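VlsE1 (Borreliella burgdorferi, PDB 1L8W) serves as a variable surface antigen of the Lyme disease spirochaete, an outer-membrane lipoprotein whose antigenic switching probably lets the bacterium evade the host immune response. Local coordinates at residues 142-148 and 195-199. Numbering follows the deposited sequence.
Sequences VADADAA and GKAGA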
loop_
_atom_site.group_PDB
_atom_site.type_symbol
_atom_site.label_atom_id
_atom_site.label_comp_id
_atom_site.label_asym_id
_atom_site.label_seq_id
_atom_site.Cartn_x
_atom_site.Cartn_y
_atom_site.Cartn_z
ATOM N N VAL A 142 -14.860 -10.104 6.641
ATOM C CA VAL A 142 -15.497 -11.410 6.839
ATOM C C VAL A 142 -15.753 -11.725 8.312
ATOM O O VAL A 142 -14.918 -11.447 9.176
ATOM C CB VAL A 142 -14.649 -12.559 6.229
ATOM C CG1 VAL A 142 -14.502 -12.351 4.733
ATOM C CG2 VAL A 142 -13.289 -12.620 6.882
ATOM N N ALA A 143 -16.919 -12.305 8.586
ATOM C CA ALA A 143 -17.316 -12.672 9.940
ATOM C C ALA A 143 -17.433 -14.192 10.073
ATOM O O ALA A 143 -17.394 -14.729 11.182
ATOM C CB ALA A 143 -18.639 -12.018 10.283
ATOM N N ASP A 144 -17.590 -14.872 8.935
ATOM C CA ASP A 144 -17.693 -16.330 8.900
ATOM C C ASP A 144 -16.305 -16.955 8.997
ATOM O O ASP A 144 -15.424 -16.663 8.191
ATOM C CB ASP A 144 -18.357 -16.806 7.603
ATOM C CG ASP A 144 -19.840 -16.513 7.561
ATOM O OD1 ASP A 144 -20.529 -16.794 8.570
ATOM O OD2 ASP A 144 -20.320 -16.015 6.515
ATOM N N ALA A 145 -16.127 -17.829 9.979
ATOM C CA ALA A 145 -14.852 -18.500 10.206
ATOM C C ALA A 145 -14.242 -19.121 8.949
ATOM O O ALA A 145 -13.023 -19.273 8.855
ATOM C CB ALA A 145 -15.021 -19.565 11.280
ATOM N N ASP A 146 -15.080 -19.483 7.985
ATOM C CA ASP A 146 -14.580 -20.088 6.756
ATOM C C ASP A 146 -14.123 -19.064 5.722
ATOM O O ASP A 146 -13.219 -19.337 4.930
ATOM C CB ASP A 146 -15.646 -20.998 6.140
ATOM C CG ASP A 146 -15.967 -22.194 7.019
ATOM O OD1 ASP A 146 -15.017 -22.833 7.531
ATOM O OD2 ASP A 146 -17.168 -22.504 7.190
ATOM N N ALA A 147 -14.737 -17.883 5.737
ATOM C CA ALA A 147 -14.392 -16.827 4.783
ATOM C C ALA A 147 -12.997 -16.243 5.000
ATOM O O ALA A 147 -12.390 -15.717 4.065
ATOM C CB ALA A 147 -15.435 -15.713 4.839
ATOM N N ALA A 148 -12.492 -16.327 6.229
ATOM C CA ALA A 148 -11.165 -15.795 6.541
ATOM C C ALA A 148 -10.098 -16.569 5.777
ATOM O O ALA A 148 -10.272 -17.749 5.486
ATOM C CB ALA A 148 -10.894 -15.878 8.048
ATOM N N GLY A 195 -6.542 -11.813 12.122
ATOM C CA GLY A 195 -6.667 -13.194 12.549
ATOM C C GLY A 195 -7.860 -13.904 11.944
ATOM O O GLY A 195 -8.375 -13.493 10.909
ATOM N N LYS A 196 -8.304 -14.973 12.595
ATOM C CA LYS A 196 -9.445 -15.732 12.104
ATOM C C LYS A 196 -10.740 -15.002 12.412
ATOM O O LYS A 196 -10.748 -13.999 13.126
ATOM C CB LYS A 196 -9.461 -17.130 12.727
ATOM C CG LYS A 196 -9.488 -17.137 14.232
ATOM C CD LYS A 196 -9.186 -18.519 14.788
ATOM C CE LYS A 196 -7.775 -18.962 14.427
ATOM N NZ LYS A 196 -7.426 -20.275 15.041
ATOM N N ALA A 197 -11.834 -15.502 11.853
ATOM C CA ALA A 197 -13.144 -14.894 12.051
ATOM C C ALA A 197 -14.073 -15.861 12.760
ATOM O O ALA A 197 -13.701 -16.998 13.047
ATOM C CB ALA A 197 -13.742 -14.496 10.705
ATOM N N GLY A 198 -15.283 -15.393 13.043
ATOM C CA GLY A 198 -16.268 -16.224 13.706
ATOM C C GLY A 198 -16.023 -16.463 15.182
ATOM O O GLY A 198 -15.709 -15.543 15.933
ATOM N N ALA A 199 -16.170 -17.723 15.580
ATOM C CA ALA A 199 -16.005 -18.164 16.961
ATOM C C ALA A 199 -14.843 -17.555 17.749
ATOM O O ALA A 199 -14.991 -16.510 18.377
ATOM C CB ALA A 199 -15.910 -19.688 16.996
#
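Val142 reaches Ala197 through one of its two methyls, and following that side chain outward explains the inner part of the contact. Its CB is the branch point; with chi1 at -61° both methyls flank the backbone N. CG1 turns back within 142-148, lying 3.5 Å from Ala147 CB. CG2 faces the other segment, 4.3 Å from Ala197 CB, and is also 4.2 Å from Ala148 CB. Because Ala148 CB is itself 4.1 Å from Ala197 CB, the three methyl groups form a compact apolar triangle bridging the two segments.

Within the two segments, the other near neighbours of the Ala197 methyl are carbonyl oxygens. Val142 O approaches Ala197 CB to 3.6 Å, and the carbonyl oxygens of Ala143 and Asp144 lie almost as near, so this methyl rests against successive carbonyls where the chain leaves the strand. A hydrogen bond from Ala147 N to Asp144 O, 2.8 Å long, then closes the turn 144-147. Within that turn, Ala145 CA directs a C-H at Ala197 O, with 3.4 Å between the two heavy atoms and an angle of 126° at the hydrogen, evidence for a bent, accessory contact. Gly198 N lies 2.9 Å from Ala143 O, yet the angle is too poor for a hydrogen bond. Gly198 has a phi of 74°, a region that glycine occupies most easily, and with no side chain its backbone can run close to the Ala145 methyl.

The contact thus combines methyl packing with methyl-to-backbone contacts between two loops, one leading from strand 141-142 into helix 153-170, the other joining that helix to helix 205-216. Strand 287-288 lies beside both: Val142 pairs through its backbone with Phe287 and Val289, while the side chains of Val142 and Ala197 touch Ala288, tying this peripheral loop pair to the two-stranded parallel sheet.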